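Protein spaetzle C-106 (Drosophila melanogaster, PDB 4LXR) serves, as a disulfide-linked dimer, as the cytokine ligand that activates the Toll receptor in innate immunity and embryonic dorsal-ventral patterning. Local coordinates at residues Q43-D55 with Q62-Q74. Residues are numbered along the deposited sequence; the frame is centred on the assembly and turned at random.
Sequences QIEECEGADQPCD and QSYNPICKQHYTQ
Gln70 spans the gap to strand 43-47 with its side-chain amide, engaging a backbone N-H and a backbone carbonyl. Its OE1 accepts from Cys47 N at 2.9 Å, the donor tilted 24° from the carbonyl plane, while NE2 donates to Glu45 O at 3.0 Å, in that carbonyl's plane. The bend at chi2 (67°) swings the amide toward the strand, and the second N-H of NE2 goes to His71 O of its own strand at 3.1 Å, so three bonds fix the rotation of the group. Further along, Cys68 N donates almost straight to Gln52 O at 2.8 Å. One water donates to Gly49 O and Cys68 O and accepts from Gln52 N at 2.9 Å, joining the loop after strand 43-47 to strand 67-73. The fold is the cystine knot of the Spaetzle family, and each of the three intrachain disulfides has one half-cystine here: Cys47 to Cys99, Cys54 to Cys101 and Cys68 to Cys10. Cys47 SG lies 3.4 Å from Lys69 O, and Cys54 SG sits 3.9 Å from Cys68 SG and against Pro66 CB. Although the CB bond of Ile67 points away, its CG2 branch reaches Asp51 O at 3.7 Å. Lys69 forms a salt bridge with Glu6 of the second subunit; Glu45 OE1 meets Lys100 of that subunit and Cys99 N, and OE2 pairs with Arg14.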
loop_
_atom_site.group_PDB
_atom_site.type_symbol
_atom_site.label_atom_id
_atom_site.label_comp_id
_atom_site.label_asym_id
_atom_site.label_seq_id
_atom_site.Cartn_x
_atom_site.Cartn_y
_atom_site.Cartn_z
ATOM N N GLN C 43 -28.946 10.738 -2.503
ATOM C CA GLN C 43 -28.168 11.761 -3.177
ATOM C C GLN C 43 -26.955 11.189 -3.903
ATOM O O GLN C 43 -26.292 10.263 -3.430
ATOM C CB GLN C 43 -27.771 12.897 -2.231
ATOM C CG GLN C 43 -26.575 12.629 -1.350
ATOM C CD GLN C 43 -26.105 13.886 -0.640
ATOM O OE1 GLN C 43 -26.323 15.007 -1.119
ATOM N NE2 GLN C 43 -25.469 13.708 0.517
ATOM N N ILE C 44 -26.687 11.744 -5.077
ATOM C CA ILE C 44 -25.633 11.242 -5.931
ATOM C C ILE C 44 -24.739 12.389 -6.363
ATOM O O ILE C 44 -25.145 13.548 -6.318
ATOM C CB ILE C 44 -26.217 10.564 -7.182
ATOM C CG1 ILE C 44 -26.881 11.604 -8.090
ATOM C CG2 ILE C 44 -27.207 9.496 -6.781
ATOM C CD1 ILE C 44 -27.538 11.013 -9.318
ATOM N N GLU C 45 -23.513 12.064 -6.756
ATOM C CA GLU C 45 -22.636 13.046 -7.376
ATOM C C GLU C 45 -22.143 12.523 -8.712
ATOM O O GLU C 45 -21.571 11.432 -8.779
ATOM C CB GLU C 45 -21.451 13.380 -6.471
ATOM C CG GLU C 45 -20.546 14.480 -7.041
ATOM C CD GLU C 45 -19.501 14.941 -6.048
ATOM O OE1 GLU C 45 -18.285 14.853 -6.353
ATOM O OE2 GLU C 45 -19.912 15.383 -4.954
ATOM N N GLU C 46 -22.377 13.291 -9.773
ATOM C CA GLU C 46 -21.979 12.891 -11.122
ATOM C C GLU C 46 -21.026 13.894 -11.724
ATOM O O GLU C 46 -21.180 15.087 -11.499
ATOM C CB GLU C 46 -23.191 12.789 -12.046
ATOM C CG GLU C 46 -24.064 11.583 -11.818
ATOM C CD GLU C 46 -25.191 11.500 -12.822
ATOM O OE1 GLU C 46 -25.866 12.529 -13.036
ATOM O OE2 GLU C 46 -25.395 10.407 -13.402
ATOM N N CYS C 47 -20.052 13.410 -12.494
ATOM C CA CYS C 47 -19.165 14.294 -13.232
ATOM C C CYS C 47 -19.999 15.162 -14.185
ATOM O O CYS C 47 -20.906 14.659 -14.849
ATOM C CB CYS C 47 -18.119 13.498 -14.018
ATOM S SG CYS C 47 -16.948 12.538 -13.000
ATOM N N GLU C 48 -19.692 16.458 -14.238
ATOM C CA GLU C 48 -20.430 17.384 -15.092
ATOM C C GLU C 48 -20.225 17.043 -16.566
ATOM O O GLU C 48 -21.123 17.245 -17.384
ATOM C CB GLU C 48 -20.044 18.843 -14.806
ATOM C CG GLU C 48 -21.060 19.860 -15.318
ATOM C CD GLU C 48 -20.598 21.301 -15.158
ATOM O OE1 GLU C 48 -20.845 21.905 -14.087
ATOM O OE2 GLU C 48 -19.991 21.828 -16.114
ATOM N N GLY C 49 -19.051 16.516 -16.903
ATOM C CA GLY C 49 -18.799 16.056 -18.260
ATOM C C GLY C 49 -18.215 14.653 -18.339
ATOM O O GLY C 49 -17.883 14.055 -17.317
ATOM N N ALA C 50 -18.089 14.127 -19.555
ATOM C CA ALA C 50 -17.438 12.835 -19.768
ATOM C C ALA C 50 -15.995 12.998 -20.255
ATOM O O ALA C 50 -15.745 13.695 -21.238
ATOM C CB ALA C 50 -18.237 11.995 -20.759
ATOM N N ASP C 51 -15.056 12.359 -19.558
ATOM C CA ASP C 51 -13.636 12.359 -19.941
ATOM C C ASP C 51 -13.000 13.742 -19.946
ATOM O O ASP C 51 -11.970 13.956 -20.586
ATOM C CB ASP C 51 -13.432 11.723 -21.318
ATOM C CG ASP C 51 -13.807 10.261 -21.348
ATOM O OD1 ASP C 51 -14.478 9.795 -20.402
ATOM O OD2 ASP C 51 -13.437 9.582 -22.327
ATOM N N GLN C 52 -13.609 14.680 -19.238
ATOM C CA GLN C 52 -13.095 16.039 -19.221
ATOM C C GLN C 52 -11.735 16.085 -18.530
ATOM O O GLN C 52 -11.531 15.429 -17.507
ATOM C CB GLN C 52 -14.098 16.973 -18.545
ATOM C CG GLN C 52 -15.437 17.063 -19.296
ATOM C CD GLN C 52 -15.314 17.819 -20.612
ATOM O OE1 GLN C 52 -15.672 17.309 -21.676
ATOM N NE2 GLN C 52 -14.803 19.041 -20.542
ATOM N N PRO C 53 -10.784 16.829 -19.115
ATOM C CA PRO C 53 -9.501 17.035 -18.434
ATOM C C PRO C 53 -9.737 17.763 -17.116
ATOM O O PRO C 53 -10.709 18.506 -17.001
ATOM C CB PRO C 53 -8.721 17.923 -19.413
ATOM C CG PRO C 53 -9.770 18.552 -20.291
ATOM C CD PRO C 53 -10.849 17.522 -20.414
ATOM N N CYS C 54 -8.879 17.532 -16.134
ATOM C CA CYS C 54 -9.057 18.142 -14.822
ATOM C C CYS C 54 -8.632 19.615 -14.845
ATOM O O CYS C 54 -7.803 20.022 -15.662
ATOM C CB CYS C 54 -8.255 17.365 -13.755
ATOM S SG CYS C 54 -8.430 15.536 -13.789
ATOM N N ASP C 55 -9.192 20.410 -13.940
ATOM C CA ASP C 55 -8.810 21.813 -13.807
ATOM C C ASP C 55 -7.586 21.842 -12.888
ATOM O O ASP C 55 -7.279 20.837 -12.260
ATOM C CB ASP C 55 -9.972 22.614 -13.205
ATOM C CG ASP C 55 -9.863 24.124 -13.463
ATOM O OD1 ASP C 55 -8.797 24.617 -13.920
ATOM O OD2 ASP C 55 -10.861 24.825 -13.179
ATOM N N GLN C 62 3.731 15.269 -18.355
ATOM C CA GLN C 62 2.848 15.147 -19.512
ATOM C C GLN C 62 2.151 13.788 -19.568
ATOM O O GLN C 62 0.989 13.708 -19.957
ATOM C CB GLN C 62 3.614 15.393 -20.819
ATOM C CG GLN C 62 2.735 15.863 -21.988
ATOM C CD GLN C 62 2.395 17.361 -21.909
ATOM O OE1 GLN C 62 3.202 18.214 -22.300
ATOM N NE2 GLN C 62 1.202 17.681 -21.394
ATOM N N SER C 63 2.854 12.726 -19.164
ATOM C CA SER C 63 2.297 11.375 -19.265
ATOM C C SER C 63 1.166 11.143 -18.257
ATOM O O SER C 63 0.435 10.159 -18.365
ATOM C CB SER C 63 3.390 10.315 -19.080
ATOM O OG SER C 63 3.890 10.325 -17.745
ATOM N N TYR C 64 1.010 12.038 -17.280
ATOM C CA TYR C 64 -0.053 11.845 -16.281
ATOM C C TYR C 64 -1.456 11.961 -16.880
ATOM O O TYR C 64 -2.401 11.409 -16.328
ATOM C CB TYR C 64 0.074 12.798 -15.088
ATOM C CG TYR C 64 1.118 12.421 -14.063
ATOM C CD1 TYR C 64 2.193 11.594 -14.389
ATOM C CD2 TYR C 64 1.020 12.887 -12.762
ATOM C CE1 TYR C 64 3.149 11.268 -13.452
ATOM C CE2 TYR C 64 1.956 12.558 -11.819
ATOM C CZ TYR C 64 3.018 11.752 -12.165
ATOM O OH TYR C 64 3.955 11.455 -11.217
ATOM N N ASN C 65 -1.572 12.673 -18.004
ATOM C CA ASN C 65 -2.845 12.870 -18.700
ATOM C C ASN C 65 -4.072 12.943 -17.786
ATOM O O ASN C 65 -4.941 12.076 -17.848
ATOM C CB ASN C 65 -3.058 11.776 -19.752
ATOM C CG ASN C 65 -4.183 12.113 -20.709
ATOM O OD1 ASN C 65 -4.857 11.225 -21.244
ATOM N ND2 ASN C 65 -4.407 13.410 -20.919
ATOM N N PRO C 66 -4.145 13.976 -16.927
ATOM C CA PRO C 66 -5.218 13.986 -15.929
ATOM C C PRO C 66 -6.623 14.031 -16.540
ATOM O O PRO C 66 -6.875 14.810 -17.456
ATOM C CB PRO C 66 -4.916 15.243 -15.120
ATOM C CG PRO C 66 -3.417 15.420 -15.281
ATOM C CD PRO C 66 -3.201 15.081 -16.723
ATOM N N ILE C 67 -7.512 13.173 -16.046
ATOM C CA ILE C 67 -8.872 13.053 -16.573
ATOM C C ILE C 67 -9.877 12.915 -15.432
ATOM O O ILE C 67 -9.600 12.256 -14.432
ATOM C CB ILE C 67 -9.012 11.812 -17.504
ATOM C CG1 ILE C 67 -8.056 11.913 -18.691
ATOM C CG2 ILE C 67 -10.430 11.692 -18.039
ATOM C CD1 ILE C 67 -8.386 13.048 -19.636
ATOM N N CYS C 68 -11.041 13.532 -15.577
ATOM C CA CYS C 68 -12.075 13.402 -14.570
ATOM C C CYS C 68 -12.794 12.064 -14.749
ATOM O O CYS C 68 -13.219 11.713 -15.851
ATOM C CB CYS C 68 -13.034 14.591 -14.643
ATOM S SG CYS C 68 -12.272 16.148 -14.034
ATOM N N LYS C 69 -12.906 11.308 -13.663
ATOM C CA LYS C 69 -13.545 10.002 -13.698
ATOM C C LYS C 69 -14.706 9.908 -12.724
ATOM O O LYS C 69 -14.661 10.462 -11.621
ATOM C CB LYS C 69 -12.535 8.902 -13.374
ATOM C CG LYS C 69 -11.382 8.847 -14.348
ATOM C CD LYS C 69 -11.876 8.571 -15.756
ATOM C CE LYS C 69 -11.272 7.294 -16.282
ATOM N NZ LYS C 69 -9.798 7.320 -16.067
ATOM N N GLN C 70 -15.742 9.195 -13.142
ATOM C CA GLN C 70 -16.906 8.966 -12.306
ATOM C C GLN C 70 -16.626 7.839 -11.316
ATOM O O GLN C 70 -16.173 6.767 -11.710
ATOM C CB GLN C 70 -18.103 8.590 -13.180
ATOM C CG GLN C 70 -19.373 8.321 -12.393
ATOM C CD GLN C 70 -19.903 9.572 -11.727
ATOM O OE1 GLN C 70 -20.231 10.553 -12.398
ATOM N NE2 GLN C 70 -19.976 9.552 -10.401
ATOM N N HIS C 71 -16.893 8.075 -10.035
ATOM C CA HIS C 71 -16.794 6.998 -9.053
ATOM C C HIS C 71 -18.139 6.539 -8.527
ATOM O O HIS C 71 -19.110 7.312 -8.488
ATOM C CB HIS C 71 -15.900 7.380 -7.885
ATOM C CG HIS C 71 -14.460 7.086 -8.131
ATOM N ND1 HIS C 71 -13.635 6.546 -7.169
ATOM C CD2 HIS C 71 -13.698 7.251 -9.237
ATOM C CE1 HIS C 71 -12.422 6.395 -7.673
ATOM N NE2 HIS C 71 -12.434 6.817 -8.926
ATOM N N TYR C 72 -18.169 5.286 -8.088
ATOM C CA TYR C 72 -19.406 4.633 -7.698
ATOM C C TYR C 72 -19.329 3.984 -6.320
ATOM O O TYR C 72 -18.260 3.589 -5.846
ATOM C CB TYR C 72 -19.791 3.573 -8.734
ATOM C CG TYR C 72 -20.030 4.113 -10.133
ATOM C CD1 TYR C 72 -21.284 4.576 -10.515
ATOM C CD2 TYR C 72 -19.005 4.146 -11.076
ATOM C CE1 TYR C 72 -21.509 5.059 -11.794
ATOM C CE2 TYR C 72 -19.225 4.632 -12.360
ATOM C CZ TYR C 72 -20.478 5.082 -12.711
ATOM O OH TYR C 72 -20.705 5.570 -13.979
ATOM N N THR C 73 -20.486 3.895 -5.682
ATOM C CA THR C 73 -20.662 3.100 -4.479
ATOM C C THR C 73 -21.642 1.979 -4.833
ATOM O O THR C 73 -22.604 2.212 -5.564
ATOM C CB THR C 73 -21.198 3.971 -3.322
ATOM O OG1 THR C 73 -20.196 4.917 -2.938
ATOM C CG2 THR C 73 -21.563 3.117 -2.121
ATOM N N GLN C 74 -21.386 0.765 -4.348
ATOM C CA GLN C 74 -22.250 -0.380 -4.654
ATOM C C GLN C 74 -23.164 -0.752 -3.488
ATOM O O GLN C 74 -22.827 -0.519 -2.327
ATOM C CB GLN C 74 -21.419 -1.595 -5.078
ATOM C CG GLN C 74 -20.588 -1.375 -6.340
ATOM C CD GLN C 74 -20.408 -2.648 -7.150
ATOM O OE1 GLN C 74 -21.008 -3.680 -6.846
ATOM N NE2 GLN C 74 -19.582 -2.580 -8.190
HETATM O O HOH W 1 -15.316 13.843 -17.114
#